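Sugar ABC transporter, periplasmic sugar-binding protein (Caulobacter crescentus, PDB 4IRX) binds myo-inositol and probably delivers it, as a periplasmic binding protein, to an ABC transporter for uptake. Local coordinates at residues Ala65-Ala79 and Gln88-Gly102. Residues are numbered along the deposited sequence; the frame is centred on the assembly and turned at random.
Sequences AKVVIVAPTDSKALA and QGVAVISVDRNIAGG. With INS (1,2,3,4,5,6-hexahydroxy-cyclohexane), chain C.
Strands 67-70 and 91-95 are the paired strands of a beta-alpha-beta unit, joined through helix 79-87; the loop after 91-95 binds the inositol and the loop after 67-70 braces it. The parallel ladder runs from Ala91 N on Lys66 O to Val95 N on Val70 O. On the face covered by helix 251-268, Ile69 and Ile93 flank one another, both rising from the same face, with Ile69 CG1 3.6 Å from Ile93 CG2. On the other face Val68 CG2 packs on Val90 CG1 at 3.9 Å.

Beyond the strands, the arginine methylenes CG and CD of Arg97 run along the Pro72 ring, head to tail. Bends at chi2 (-74°) and chi3 (-66°) fold the arginine chain back over the proline, and Arg97 NH1 donates to Pro72 O at 2.8 Å, in the guanidinium plane. Arg97 NE takes the anti lone pair of Asp96 OD2 (2.9 Å) almost straight, at 177°, while Arg97 NH2 reaches INS O6 at 2.9 Å and also pairs with Asp140. Asp96 receives INS O1 on OD1 and INS O6 on OD2, the latter at 2.5 Å. A leucine in place of Arg97 would probably deprive Asp96 of its charge partner and INS O6 of a donor, and leave the Pro72 carbonyl without this bond.

Farther along, Ser75 OG donates to Asn98 O at 2.6 Å, and Ala100 N bonds Ser75 O. A parallel alpha/beta lobe whose C-terminal strand-end loops line the sugar site is characteristic of periplasmic sugar-binding proteins.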
ATOM      1  N   ALA A  65       9.243  12.161 -21.875  1.00 13.64           N
ATOM      2  CA  ALA A  65       9.157  10.864 -21.217  1.00 11.98           C
ATOM      3  C   ALA A  65       8.470   9.854 -22.117  1.00 12.97           C
ATOM      4  O   ALA A  65       7.442  10.169 -22.744  1.00 13.53           O
ATOM      5  CB  ALA A  65       8.389  10.991 -19.893  1.00 13.42           C
ATOM      6  N   LYS A  66       9.025   8.646 -22.193  1.00 12.84           N
ATOM      7  CA  LYS A  66       8.421   7.605 -23.018  1.00 12.55           C
ATOM      8  C   LYS A  66       7.867   6.458 -22.187  1.00 10.92           C
ATOM      9  O   LYS A  66       7.044   5.679 -22.682  1.00 12.73           O
ATOM     10  CB  LYS A  66       9.389   7.091 -24.102  1.00 14.03           C
ATOM     11  CG  LYS A  66       9.933   8.177 -25.029  1.00 14.23           C
ATOM     12  CD  LYS A  66       8.809   8.841 -25.805  1.00 18.27           C
ATOM     13  CE  LYS A  66       8.276   7.953 -26.909  1.00 28.08           C
ATOM     14  NZ  LYS A  66       7.187   8.636 -27.674  1.00 37.96           N
ATOM     15  N   VAL A  67       8.320   6.342 -20.930  1.00 12.32           N
ATOM     16  CA  VAL A  67       7.692   5.435 -19.964  1.00 11.93           C
ATOM     17  C   VAL A  67       7.544   6.143 -18.643  1.00 11.24           C
ATOM     18  O   VAL A  67       8.478   6.818 -18.184  1.00 11.22           O
ATOM     19  CB  VAL A  67       8.517   4.148 -19.726  1.00 14.08           C
ATOM     20  CG1 VAL A  67       7.736   3.214 -18.813  1.00 14.73           C
ATOM     21  CG2 VAL A  67       8.852   3.470 -21.034  1.00 16.30           C
ATOM     22  N   VAL A  68       6.364   6.021 -18.046  1.00 11.47           N
ATOM     23  CA  VAL A  68       6.102   6.588 -16.729  1.00 11.89           C
ATOM     24  C   VAL A  68       5.605   5.475 -15.832  1.00 10.60           C
ATOM     25  O   VAL A  68       4.789   4.645 -16.257  1.00 12.64           O
ATOM     26  CB  VAL A  68       5.072   7.738 -16.783  1.00 12.82           C
ATOM     27  CG1 VAL A  68       4.846   8.271 -15.398  1.00 21.70           C
ATOM     28  CG2 VAL A  68       5.599   8.861 -17.652  1.00 13.75           C
ATOM     29  N   ILE A  69       6.142   5.405 -14.615  1.00  9.06           N
ATOM     30  CA  ILE A  69       5.649   4.490 -13.589  1.00  9.08           C
ATOM     31  C   ILE A  69       4.879   5.330 -12.609  1.00  9.55           C
ATOM     32  O   ILE A  69       5.380   6.333 -12.138  1.00 10.29           O
ATOM     33  CB  ILE A  69       6.806   3.787 -12.875  1.00  8.40           C
ATOM     34  CG1 ILE A  69       7.620   2.955 -13.884  1.00 10.09           C
ATOM     35  CG2 ILE A  69       6.303   2.936 -11.745  1.00  9.15           C
ATOM     36  CD1 ILE A  69       8.955   2.430 -13.311  1.00 11.36           C
ATOM     37  N   VAL A  70       3.639   4.956 -12.343  1.00  9.37           N
ATOM     38  CA  VAL A  70       2.782   5.793 -11.505  0.60 11.50           C
ATOM     39  C   VAL A  70       2.116   5.007 -10.374  1.00  9.90           C
ATOM     40  O   VAL A  70       1.586   3.908 -10.568  1.00 10.16           O
ATOM     41  CB  VAL A  70       1.729   6.539 -12.374  0.60 10.07           C
ATOM     42  CG1 VAL A  70       0.935   5.574 -13.236  0.60 14.12           C
ATOM     43  CG2 VAL A  70       0.800   7.400 -11.521  0.60  6.10           C
ATOM     44  N   ALA A  71       2.194   5.569  -9.173  1.00  9.46           N
ATOM     45  CA  ALA A  71       1.361   5.108  -8.057  1.00  9.58           C
ATOM     46  C   ALA A  71       0.291   6.184  -7.912  1.00 11.48           C
ATOM     47  O   ALA A  71       0.546   7.232  -7.298  1.00 10.43           O
ATOM     48  CB  ALA A  71       2.176   4.968  -6.772  1.00 11.70           C
ATOM     49  N   PRO A  72      -0.894   5.961  -8.518  1.00 11.73           N
ATOM     50  CA  PRO A  72      -1.883   7.053  -8.587  1.00 10.08           C
ATOM     51  C   PRO A  72      -2.449   7.409  -7.218  1.00 14.24           C
ATOM     52  O   PRO A  72      -2.715   6.495  -6.437  1.00 12.16           O
ATOM     53  CB  PRO A  72      -3.001   6.474  -9.458  1.00 11.63           C
ATOM     54  CG  PRO A  72      -2.856   4.958  -9.307  1.00 12.63           C
ATOM     55  CD  PRO A  72      -1.365   4.728  -9.183  1.00 11.02           C
ATOM     56  N   THR A  73      -2.681   8.694  -6.954  1.00 12.81           N
ATOM     57  CA  THR A  73      -3.345   9.128  -5.721  1.00 11.96           C
ATOM     58  C   THR A  73      -4.735   8.521  -5.589  1.00 13.68           C
ATOM     59  O   THR A  73      -5.181   8.204  -4.485  1.00 16.02           O
ATOM     60  CB  THR A  73      -3.482  10.667  -5.657  1.00 14.89           C
ATOM     61  OG1 THR A  73      -4.284  11.100  -6.764  1.00 21.32           O
ATOM     62  CG2 THR A  73      -2.124  11.333  -5.700  1.00 16.02           C
ATOM     63  N   ASP A  74      -5.416   8.378  -6.718  1.00 13.48           N
ATOM     64  CA  ASP A  74      -6.742   7.794  -6.804  1.00 12.67           C
ATOM     65  C   ASP A  74      -6.803   6.972  -8.100  1.00 15.66           C
ATOM     66  O   ASP A  74      -6.525   7.482  -9.192  1.00 13.24           O
ATOM     67  CB  ASP A  74      -7.793   8.916  -6.804  1.00 18.04           C
ATOM     68  CG  ASP A  74      -9.202   8.394  -6.767  1.00 20.05           C
ATOM     69  OD1 ASP A  74      -9.672   7.855  -7.787  1.00 16.16           O
ATOM     70  OD2 ASP A  74      -9.866   8.542  -5.713  1.00 27.06           O
ATOM     71  N   SER A  75      -7.144   5.699  -7.968  1.00 13.48           N
ATOM     72  CA  SER A  75      -7.066   4.744  -9.066  1.00 13.00           C
ATOM     73  C   SER A  75      -7.982   5.085 -10.238  1.00 17.08           C
ATOM     74  O   SER A  75      -7.610   4.881 -11.400  1.00 18.06           O
ATOM     75  CB  SER A  75      -7.328   3.321  -8.575  1.00 14.35           C
ATOM     76  OG  SER A  75      -6.242   2.844  -7.769  1.00 12.83           O
ATOM     77  N   LYS A  76      -9.164   5.626  -9.948  1.00 16.59           N
ATOM     78  CA  LYS A  76     -10.084   6.041 -11.010  1.00 18.64           C
ATOM     79  C   LYS A  76      -9.771   7.416 -11.557  1.00 13.36           C
ATOM     80  O   LYS A  76      -9.920   7.644 -12.766  1.00 15.94           O
ATOM     81  CB  LYS A  76     -11.525   6.041 -10.497  1.00 20.86           C
ATOM     82  CG  LYS A  76     -12.052   4.705 -10.051  1.00 35.15           C
ATOM     83  CD  LYS A  76     -12.115   3.731 -11.204  1.00 44.38           C
ATOM     84  CE  LYS A  76     -12.880   2.475 -10.806  1.00 52.00           C
ATOM     85  NZ  LYS A  76     -14.229   2.837 -10.302  1.00 50.03           N
ATOM     86  N   ALA A  77      -9.345   8.334 -10.695  1.00 15.73           N
ATOM     87  CA  ALA A  77      -9.135   9.727 -11.083  1.00 15.93           C
ATOM     88  C   ALA A  77      -7.976   9.926 -12.059  1.00 20.56           C
ATOM     89  O   ALA A  77      -7.933  10.896 -12.801  1.00 18.52           O
ATOM     90  CB  ALA A  77      -8.947  10.614  -9.851  1.00 21.30           C
ATOM     91  N   LEU A  78      -7.056   8.975 -12.088  1.00 12.19           N
ATOM     92  CA  LEU A  78      -5.897   9.081 -12.963  1.00 11.84           C
ATOM     93  C   LEU A  78      -6.090   8.368 -14.300  1.00 14.46           C
ATOM     94  O   LEU A  78      -5.182   8.346 -15.129  1.00 15.59           O
ATOM     95  CB  LEU A  78      -4.654   8.541 -12.242  1.00 14.30           C
ATOM     96  CG  LEU A  78      -3.852   9.574 -11.432  1.00 15.96           C
ATOM     97  CD1 LEU A  78      -3.062  10.452 -12.369  1.00 16.46           C
ATOM     98  CD2 LEU A  78      -4.740  10.415 -10.537  1.00 15.61           C
ATOM     99  N   ALA A  79      -7.263   7.774 -14.512  1.00 17.07           N
ATOM    100  CA  ALA A  79      -7.520   7.013 -15.734  1.00 18.30           C
ATOM    101  C   ALA A  79      -7.463   7.899 -16.984  1.00 19.76           C
ATOM    102  O   ALA A  79      -6.932   7.502 -18.024  1.00 18.43           O
ATOM    103  CB  ALA A  79      -8.855   6.284 -15.647  1.00 18.24           C
ATOM    104  N   GLN A  88      -0.536   9.708 -26.665  1.00 20.47           N
ATOM    105  CA  GLN A  88       0.641  10.461 -27.086  1.00 19.83           C
ATOM    106  C   GLN A  88       1.849   9.558 -27.299  1.00 18.79           C
ATOM    107  O   GLN A  88       2.935  10.052 -27.601  1.00 26.14           O
ATOM    108  CB  GLN A  88       1.066  11.444 -26.006  1.00 22.73           C
ATOM    109  CG  GLN A  88       0.106  12.526 -25.688  1.00 28.90           C
ATOM    110  CD  GLN A  88       0.679  13.430 -24.639  1.00 31.68           C
ATOM    111  OE1 GLN A  88       1.793  13.931 -24.790  1.00 26.84           O
ATOM    112  NE2 GLN A  88      -0.052  13.614 -23.547  1.00 26.99           N
ATOM    113  N   GLY A  89       1.691   8.257 -27.084  1.00 19.17           N
ATOM    114  CA  GLY A  89       2.810   7.341 -27.242  1.00 16.25           C
ATOM    115  C   GLY A  89       3.710   7.214 -26.017  1.00 19.45           C
ATOM    116  O   GLY A  89       4.867   6.815 -26.133  1.00 16.04           O
ATOM    117  N   VAL A  90       3.193   7.569 -24.842  1.00 13.98           N
ATOM    118  CA  VAL A  90       3.935   7.349 -23.596  1.00 13.47           C
ATOM    119  C   VAL A  90       3.385   6.106 -22.937  1.00 16.23           C
ATOM    120  O   VAL A  90       2.169   6.017 -22.677  1.00 16.14           O
ATOM    121  CB  VAL A  90       3.771   8.533 -22.655  1.00 14.91           C
ATOM    122  CG1 VAL A  90       4.563   8.305 -21.341  1.00 17.44           C
ATOM    123  CG2 VAL A  90       4.226   9.817 -23.338  1.00 15.65           C
ATOM    124  N   ALA A  91       4.255   5.132 -22.690  1.00 12.87           N
ATOM    125  CA  ALA A  91       3.821   3.905 -22.013  1.00 10.92           C
ATOM    126  C   ALA A  91       3.648   4.189 -20.518  1.00 13.89           C
ATOM    127  O   ALA A  91       4.447   4.899 -19.900  1.00 12.58           O
ATOM    128  CB  ALA A  91       4.806   2.787 -22.233  1.00 14.37           C
ATOM    129  N   VAL A  92       2.582   3.647 -19.961  1.00 12.68           N
ATOM    130  CA  VAL A  92       2.264   3.804 -18.551  1.00 12.08           C
ATOM    131  C   VAL A  92       2.160   2.449 -17.860  1.00 10.99           C
ATOM    132  O   VAL A  92       1.495   1.516 -18.350  1.00 11.70           O
ATOM    133  CB  VAL A  92       0.932   4.577 -18.380  1.00 12.75           C
ATOM    134  CG1 VAL A  92       0.550   4.740 -16.883  1.00 14.84           C
ATOM    135  CG2 VAL A  92       1.009   5.950 -19.067  1.00 16.03           C
ATOM    136  N   ILE A  93       2.815   2.342 -16.713  1.00 10.39           N
ATOM    137  CA  ILE A  93       2.656   1.184 -15.851  1.00  9.83           C
ATOM    138  C   ILE A  93       2.385   1.682 -14.422  1.00  8.64           C
ATOM    139  O   ILE A  93       2.997   2.652 -13.963  1.00 10.23           O
ATOM    140  CB  ILE A  93       3.878   0.244 -15.955  1.00 13.39           C
ATOM    141  CG1 ILE A  93       3.665  -1.062 -15.176  1.00 17.37           C
ATOM    142  CG2 ILE A  93       5.130   0.961 -15.527  1.00 14.31           C
ATOM    143  CD1 ILE A  93       4.665  -2.141 -15.575  1.00 14.74           C
ATOM    144  N   SER A  94       1.445   1.050 -13.741  1.00  8.36           N
ATOM    145  CA  SER A  94       1.147   1.436 -12.371  1.00  8.94           C
ATOM    146  C   SER A  94       1.901   0.529 -11.401  1.00 10.53           C
ATOM    147  O   SER A  94       2.244  -0.609 -11.723  1.00  9.52           O
ATOM    148  CB  SER A  94      -0.369   1.424 -12.094  1.00 11.29           C
ATOM    149  OG  SER A  94      -0.918   0.121 -12.246  1.00 10.37           O
ATOM    150  N   VAL A  95       2.175   1.079 -10.226  1.00  8.44           N
ATOM    151  CA  VAL A  95       2.827   0.328  -9.164  1.00  7.57           C
ATOM    152  C   VAL A  95       2.070   0.552  -7.851  1.00  9.46           C
ATOM    153  O   VAL A  95       1.564   1.648  -7.585  1.00  9.19           O
ATOM    154  CB  VAL A  95       4.329   0.678  -9.025  1.00  9.03           C
ATOM    155  CG1 VAL A  95       4.524   2.078  -8.462  1.00 11.78           C
ATOM    156  CG2 VAL A  95       5.050  -0.359  -8.112  1.00 11.31           C
ATOM    157  N   ASP A  96       1.968  -0.528  -7.069  1.00  7.27           N
ATOM    158  CA  ASP A  96       1.329  -0.571  -5.749  1.00  9.34           C
ATOM    159  C   ASP A  96      -0.188  -0.548  -5.777  1.00 10.30           C
ATOM    160  O   ASP A  96      -0.853  -1.378  -5.139  1.00 10.46           O
ATOM    161  CB  ASP A  96       1.842   0.506  -4.800  1.00 10.11           C
ATOM    162  CG  ASP A  96       1.171   0.406  -3.450  1.00  9.92           C
ATOM    163  OD1 ASP A  96       1.498  -0.551  -2.704  1.00 10.87           O
ATOM    164  OD2 ASP A  96       0.299   1.237  -3.162  1.00 11.48           O
ATOM    165  N   ARG A  97      -0.737   0.429  -6.485  1.00  8.07           N
ATOM    166  CA  ARG A  97      -2.186   0.482  -6.742  1.00  8.56           C
ATOM    167  C   ARG A  97      -2.409   0.751  -8.229  1.00  8.18           C
ATOM    168  O   ARG A  97      -1.532   1.303  -8.923  1.00 10.05           O
ATOM    169  CB  ARG A  97      -2.930   1.512  -5.867  1.00 11.41           C
ATOM    170  CG  ARG A  97      -2.677   2.994  -6.192  1.00  9.58           C
ATOM    171  CD  ARG A  97      -1.315   3.470  -5.743  1.00  8.79           C
ATOM    172  NE  ARG A  97      -1.211   3.439  -4.283  1.00  9.60           N
ATOM    173  CZ  ARG A  97      -1.726   4.347  -3.447  1.00  9.63           C
ATOM    174  NH1 ARG A  97      -2.355   5.426  -3.892  1.00 11.63           N
ATOM    175  NH2 ARG A  97      -1.614   4.171  -2.136  1.00 10.71           N
ATOM    176  N   ASN A  98      -3.559   0.320  -8.722  1.00  9.77           N
ATOM    177  CA  ASN A  98      -3.784   0.333 -10.159  1.00 13.03           C
ATOM    178  C   ASN A  98      -4.442   1.607 -10.679  1.00 13.71           C
ATOM    179  O   ASN A  98      -4.774   2.508  -9.924  1.00 12.60           O
ATOM    180  CB  ASN A  98      -4.520  -0.940 -10.614  1.00 12.63           C
ATOM    181  CG  ASN A  98      -5.955  -1.021 -10.116  1.00 12.12           C
ATOM    182  OD1 ASN A  98      -6.669  -0.014 -10.056  1.00 15.84           O
ATOM    183  ND2 ASN A  98      -6.390  -2.242  -9.775  1.00 18.73           N
ATOM    184  N   ILE A  99      -4.541   1.704 -11.997  1.00 10.45           N
ATOM    185  CA  ILE A  99      -5.356   2.722 -12.641  1.00 13.48           C
ATOM    186  C   ILE A  99      -6.459   1.974 -13.353  1.00 15.94           C
ATOM    187  O   ILE A  99      -6.192   1.003 -14.071  1.00 18.92           O
ATOM    188  CB  ILE A  99      -4.532   3.531 -13.643  1.00 17.56           C
ATOM    189  CG1 ILE A  99      -3.524   4.418 -12.900  1.00 13.90           C
ATOM    190  CG2 ILE A  99      -5.456   4.365 -14.534  1.00 16.72           C
ATOM    191  CD1 ILE A  99      -2.589   5.168 -13.787  1.00 20.63           C
ATOM    192  N   ALA A 100      -7.704   2.413 -13.172  1.00 17.31           N
ATOM    193  CA  ALA A 100      -8.847   1.654 -13.676  1.00 19.22           C
ATOM    194  C   ALA A 100      -9.970   2.540 -14.199  1.00 17.37           C
ATOM    195  O   ALA A 100     -10.113   3.698 -13.792  1.00 18.89           O
ATOM    196  CB  ALA A 100      -9.377   0.705 -12.589  1.00 25.12           C
ATOM    197  N   GLY A 101     -10.725   1.998 -15.145  1.00 21.99           N
ATOM    198  CA  GLY A 101     -11.921   2.665 -15.627  1.00 28.96           C
ATOM    199  C   GLY A 101     -11.722   3.482 -16.881  1.00 32.98           C
ATOM    200  O   GLY A 101     -12.659   4.127 -17.356  1.00 36.68           O
ATOM    201  N   GLY A 102     -10.524   3.431 -17.449  1.00 25.32           N
ATOM    202  CA  GLY A 102     -10.266   4.168 -18.669  1.00 26.05           C
ATOM    203  C   GLY A 102     -10.475   3.340 -19.916  1.00 21.85           C
ATOM    204  O   GLY A 102     -10.898   2.188 -19.861  1.00 23.47           O
TER
HETATM  205  C1  INS C 401       0.515   0.679   0.220  1.00  8.24           C
HETATM  206  C2  INS C 401       0.992   0.634   1.634  1.00  8.99           C
HETATM  207  C3  INS C 401       0.968   2.032   2.195  1.00  8.66           C
HETATM  208  C4  INS C 401      -0.425   2.575   2.172  1.00 10.19           C
HETATM  209  C5  INS C 401      -0.912   2.675   0.776  1.00  8.58           C
HETATM  210  C6  INS C 401      -0.847   1.331   0.088  1.00 10.68           C
HETATM  211  O1  INS C 401       0.494  -0.616  -0.326  1.00  8.29           O
HETATM  212  O2  INS C 401       0.184  -0.229   2.375  1.00 10.06           O
HETATM  213  O3  INS C 401       1.495   2.054   3.499  1.00  9.33           O
HETATM  214  O4  INS C 401      -0.485   3.812   2.808  1.00 11.40           O
HETATM  215  O5  INS C 401      -2.207   3.184   0.777  1.00 10.97           O
HETATM  216  O6  INS C 401      -1.332   1.397  -1.228  1.00  8.84           O
HETATM  217  O   HOH W   1       5.490  10.780 -26.673  1.00 27.93           O
HETATM  218  O   HOH W   2       5.891   6.522 -29.089  1.00 34.19           O
HETATM  219  O   HOH W   3      -3.713   7.422  -2.400  1.00 16.56           O
HETATM  220  O   HOH W   4     -11.877   5.686 -14.427  1.00 27.73           O